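Local coordinates for outer membrane porin protein 32 (Delftia acidovorans, PDB 2FGQ) that forms anion-selective channels in the bacterial outer membrane as a homotrimer and binds malate, at residues V17-A22 and A317-T322; L295-A300 and G313-G318. All coordinates share one frame; numbering follows the deposited sequence.

Interaction 1: residues V17-A22 and A317-T322; sequences VNKDAA and AGESQT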
loop_
_atom_site.group_PDB
_atom_site.type_symbol
_atom_site.label_atom_id
_atom_site.label_comp_id
_atom_site.label_asym_id
_atom_site.label_seq_id
_atom_site.Cartn_x
_atom_site.Cartn_y
_atom_site.Cartn_z
ATOM N N VAL A 17 24.993 6.033 -15.007
ATOM C CA VAL A 17 25.008 6.109 -16.471
ATOM C C VAL A 17 25.770 7.378 -16.876
ATOM O O VAL A 17 25.750 8.394 -16.194
ATOM C CB VAL A 17 23.621 6.115 -17.118
ATOM C CG1 VAL A 17 22.905 4.761 -16.939
ATOM C CG2 VAL A 17 22.787 7.283 -16.603
ATOM N N ASN A 18 26.477 7.296 -17.990
ATOM C CA ASN A 18 27.297 8.434 -18.409
ATOM C C ASN A 18 26.529 9.553 -19.109
ATOM O O ASN A 18 26.989 10.688 -19.190
ATOM C CB ASN A 18 28.545 7.975 -19.177
ATOM C CG ASN A 18 28.286 7.427 -20.573
ATOM O OD1 ASN A 18 29.242 7.360 -21.427
ATOM N ND2 ASN A 18 27.086 7.050 -20.844
ATOM N N LYS A 19 25.341 9.269 -19.592
ATOM C CA LYS A 19 24.515 10.304 -20.199
ATOM C C LYS A 19 23.038 10.045 -20.002
ATOM O O LYS A 19 22.579 8.888 -19.997
ATOM C CB LYS A 19 24.772 10.457 -21.699
ATOM C CG LYS A 19 25.193 9.319 -22.423
ATOM C CD LYS A 19 25.709 9.759 -23.821
ATOM C CE LYS A 19 27.229 9.828 -23.947
ATOM N NZ LYS A 19 27.681 9.461 -25.337
ATOM N N ASP A 20 22.301 11.138 -19.898
ATOM C CA ASP A 20 20.854 11.133 -19.856
ATOM C C ASP A 20 20.342 11.865 -21.099
ATOM O O ASP A 20 21.091 12.017 -22.047
ATOM C CB ASP A 20 20.375 11.736 -18.540
ATOM C CG ASP A 20 20.696 13.201 -18.389
ATOM O OD1 ASP A 20 21.169 13.857 -19.355
ATOM O OD2 ASP A 20 20.521 13.769 -17.277
ATOM N N ALA A 21 19.098 12.312 -21.101
ATOM C CA ALA A 21 18.513 12.921 -22.308
ATOM C C ALA A 21 19.148 14.258 -22.679
ATOM O O ALA A 21 19.046 14.698 -23.832
ATOM C CB ALA A 21 17.007 13.070 -22.150
ATOM N N ALA A 22 19.842 14.866 -21.716
ATOM C CA ALA A 22 20.604 16.102 -21.905
ATOM C C ALA A 22 22.109 15.882 -22.074
ATOM O O ALA A 22 22.869 16.839 -22.237
ATOM C CB ALA A 22 20.351 16.996 -20.726
ATOM N N ALA A 317 19.631 11.229 -29.797
ATOM C CA ALA A 317 19.699 10.390 -30.981
ATOM C C ALA A 317 21.123 10.041 -31.356
ATOM O O ALA A 317 22.008 10.917 -31.412
ATOM C CB ALA A 317 19.024 11.101 -32.148
ATOM N N GLY A 318 21.356 8.759 -31.559
ATOM C CA GLY A 318 22.624 8.274 -32.047
ATOM C C GLY A 318 23.753 8.217 -31.047
ATOM O O GLY A 318 24.897 7.925 -31.425
ATOM N N GLU A 319 23.424 8.432 -29.778
ATOM C CA GLU A 319 24.427 8.415 -28.732
ATOM C C GLU A 319 24.644 7.021 -28.184
ATOM O O GLU A 319 23.725 6.202 -28.152
ATOM C CB GLU A 319 23.996 9.302 -27.563
ATOM C CG GLU A 319 24.015 10.789 -27.845
ATOM C CD GLU A 319 25.412 11.339 -28.018
ATOM O OE1 GLU A 319 26.285 11.069 -27.175
ATOM O OE2 GLU A 319 25.638 12.027 -29.025
ATOM N N SER A 320 25.860 6.764 -27.725
ATOM C CA SER A 320 26.170 5.551 -27.016
ATOM C C SER A 320 26.110 5.900 -25.535
ATOM O O SER A 320 26.494 6.998 -25.130
ATOM C CB SER A 320 27.577 5.074 -27.355
ATOM O OG SER A 320 27.658 4.684 -28.723
ATOM N N GLN A 321 25.672 4.954 -24.727
ATOM C CA GLN A 321 25.577 5.131 -23.282
ATOM C C GLN A 321 26.221 3.937 -22.578
ATOM O O GLN A 321 26.069 2.796 -22.980
ATOM C CB GLN A 321 24.117 5.223 -22.911
ATOM C CG GLN A 321 23.823 5.693 -21.495
ATOM C CD GLN A 321 22.366 5.402 -21.079
ATOM O OE1 GLN A 321 21.718 6.198 -20.359
ATOM N NE2 GLN A 321 21.867 4.272 -21.524
ATOM N N THR A 322 26.954 4.225 -21.513
ATOM C CA THR A 322 27.537 3.218 -20.671
ATOM C C THR A 322 26.879 3.278 -19.310
ATOM O O THR A 322 26.638 4.355 -18.778
ATOM C CB THR A 322 29.047 3.484 -20.537
ATOM O OG1 THR A 322 29.633 3.494 -21.847
ATOM C CG2 THR A 322 29.757 2.360 -19.814
#
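N18 and T322 make the one main-chain hydrogen bond between the two segments before they part, as the chain leaves strand 4-17 and strand 320-331 begins. N18 N donates to T322 O over 3.0 Å. The same oxygen takes a CA-H...O contact from V17, whose CA lies 3.3 Å from T322 O. Beyond this point the backbones diverge, and K19 bridges the gap with its side chain. Bends at chi3 (101°) and chi4 (147°) bring its ammonium group down to S320, where NZ donates a hydrogen bond to S320 O at 2.7 Å, in the plane of that carbonyl. NZ also forms a salt bridge with E319, 2.8 Å from OE1 and nearly along that C-O bond, the two side chains crossing at about a right angle. Q321 runs past K19 in the opposite direction, CG against CG at 4.0 Å, and its amide packs beside V17. D20 turns away to salt bridges with R26 and with K159 of a neighbouring subunit. With a leucine in place of K19, E319 would probably be left without its countercharge and S320 O without this donor. At the seam between first and last strands, main-chain pairing thus gives way to K19, which anchors the 17-22 loop to the start of strand 320-331 through one carbonyl and one carboxylate, its charge matched by E319.

Interaction 2: residues L295-A300 and G313-G318; sequences LKNKDA and GGVQAG
N297 reaches from the end of strand 286-297 across to G318 and V315, and its side chain can be followed outward atom by atom. Its CB rests over the glycine backbone, 4.0 Å from G318 CA. CG stands anti to the carbonyl carbon (chi1 -68°), which carries the amide past G318 toward V315. There one branch of the amide comes up against V315 CG2, the two side chains meeting obliquely in a buried spot that L303 and A271 also help to line. The main chain of N297 serves too: G318 CA approaches N297 O at 3.4 Å in a CA-H...O contact, bent to 133° at the hydrogen. Further out, the methyl A317 CB lies 3.6 Å from D299 O. G318 has a positive phi of 77°, and any CB there would press hard on D299 O, a good reason for a glycine at this turn. A backbone bond from V315 to T302 ties the returning segment into its surroundings. No other subunit touches either of them. This is the base of the long loop joining the last two strands of a 16-stranded porin barrel: the chain runs out of strand 286-297, loops round, and folds back on the strand's end before entering strand 320-331.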
loop_
_atom_site.group_PDB
_atom_site.type_symbol
_atom_site.label_atom_id
_atom_site.label_comp_id
_atom_site.label_asym_id
_atom_site.label_seq_id
_atom_site.Cartn_x
_atom_site.Cartn_y
_atom_site.Cartn_z
ATOM N N LEU A 295 25.347 0.537 -24.624
ATOM C CA LEU A 295 24.240 0.622 -25.535
ATOM C C LEU A 295 24.597 1.654 -26.607
ATOM O O LEU A 295 24.792 2.821 -26.330
ATOM C CB LEU A 295 22.974 1.042 -24.801
ATOM C CG LEU A 295 21.621 1.166 -25.483
ATOM C CD1 LEU A 295 21.210 -0.118 -26.155
ATOM C CD2 LEU A 295 20.515 1.620 -24.485
ATOM N N LYS A 296 24.655 1.197 -27.856
ATOM C CA LYS A 296 24.998 2.051 -28.982
ATOM C C LYS A 296 23.790 2.275 -29.858
ATOM O O LYS A 296 23.334 1.355 -30.521
ATOM C CB LYS A 296 26.068 1.341 -29.801
ATOM C CG LYS A 296 26.554 2.087 -31.016
ATOM C CD LYS A 296 27.700 1.263 -31.680
ATOM C CE LYS A 296 29.095 1.786 -31.339
ATOM N NZ LYS A 296 30.033 0.714 -30.834
ATOM N N ASN A 297 23.268 3.490 -29.844
ATOM C CA ASN A 297 22.198 3.885 -30.719
ATOM C C ASN A 297 22.795 4.365 -32.030
ATOM O O ASN A 297 23.762 5.102 -32.022
ATOM C CB ASN A 297 21.415 5.031 -30.113
ATOM C CG ASN A 297 20.645 4.627 -28.879
ATOM O OD1 ASN A 297 21.024 4.979 -27.709
ATOM N ND2 ASN A 297 19.600 3.893 -29.090
ATOM N N LYS A 298 22.166 3.976 -33.127
ATOM C CA LYS A 298 22.499 4.527 -34.449
ATOM C C LYS A 298 21.385 5.455 -34.915
ATOM O O LYS A 298 20.194 5.303 -34.554
ATOM C CB LYS A 298 22.702 3.395 -35.449
ATOM C CG LYS A 298 23.779 2.396 -35.075
ATOM C CD LYS A 298 25.165 3.012 -34.961
ATOM C CE LYS A 298 25.882 3.061 -36.308
ATOM N NZ LYS A 298 27.234 3.735 -36.137
ATOM N N ASP A 299 21.761 6.442 -35.723
ATOM C CA ASP A 299 20.808 7.278 -36.426
ATOM C C ASP A 299 19.805 7.948 -35.490
ATOM O O ASP A 299 20.218 8.741 -34.613
ATOM C CB ASP A 299 20.164 6.453 -37.543
ATOM C CG ASP A 299 21.185 5.958 -38.533
ATOM O OD1 ASP A 299 21.978 6.804 -38.999
ATOM O OD2 ASP A 299 21.281 4.766 -38.926
ATOM N N ALA A 300 18.521 7.634 -35.609
ATOM C CA ALA A 300 17.494 8.309 -34.819
ATOM C C ALA A 300 17.150 7.607 -33.487
ATOM O O ALA A 300 16.301 8.055 -32.733
ATOM C CB ALA A 300 16.238 8.494 -35.641
ATOM N N GLY A 313 15.491 6.765 -18.555
ATOM C CA GLY A 313 14.989 7.472 -19.715
ATOM C C GLY A 313 15.864 7.234 -20.929
ATOM O O GLY A 313 16.743 6.376 -20.966
ATOM N N GLY A 314 15.580 8.014 -21.953
ATOM C CA GLY A 314 16.298 7.935 -23.195
ATOM C C GLY A 314 17.567 8.746 -23.215
ATOM O O GLY A 314 17.944 9.434 -22.256
ATOM N N VAL A 315 18.266 8.657 -24.338
ATOM C CA VAL A 315 19.419 9.482 -24.595
ATOM C C VAL A 315 19.234 10.223 -25.917
ATOM O O VAL A 315 18.296 9.946 -26.653
ATOM C CB VAL A 315 20.726 8.659 -24.611
ATOM C CG1 VAL A 315 20.938 7.986 -23.251
ATOM C CG2 VAL A 315 20.770 7.625 -25.759
ATOM N N GLN A 316 20.129 11.163 -26.218
ATOM C CA GLN A 316 20.038 11.871 -27.491
ATOM C C GLN A 316 20.246 10.900 -28.668
ATOM O O GLN A 316 20.952 9.895 -28.579
ATOM C CB GLN A 316 21.064 12.989 -27.537
ATOM C CG GLN A 316 20.866 14.018 -26.462
ATOM C CD GLN A 316 22.145 14.769 -26.119
ATOM O OE1 GLN A 316 22.217 15.944 -26.391
ATOM N NE2 GLN A 316 23.151 14.089 -25.520
ATOM N N ALA A 317 19.631 11.229 -29.797
ATOM C CA ALA A 317 19.699 10.390 -30.981
ATOM C C ALA A 317 21.123 10.041 -31.356
ATOM O O ALA A 317 22.008 10.917 -31.412
ATOM C CB ALA A 317 19.024 11.101 -32.148
ATOM N N GLY A 318 21.356 8.759 -31.559
ATOM C CA GLY A 318 22.624 8.274 -32.047
ATOM C C GLY A 318 23.753 8.217 -31.047
ATOM O O GLY A 318 24.897 7.925 -31.425
#

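Overall arrangement
Both contacts sit at the same end of the barrel, their centres about 7 Å apart, and share A317 and G318. Interaction 1 takes in the start of strand 320-331 beside the loop after strand 4-17, while interaction 2 joins the end of strand 286-297 to the loop that leads into strand 320-331. Each is partly buried, but four of the touching residues in interaction 2 are exposed and none in interaction 1. The chemistry differs accordingly. Interaction 1 relies on charge and hydrogen bonds near a subunit boundary, whereas interaction 2 is packing and CH...O contact between a strand end and the loop that follows it. Backbone pairing of Q321 with L295 and of E319 with N297 links them, and Q321 also packs on V315.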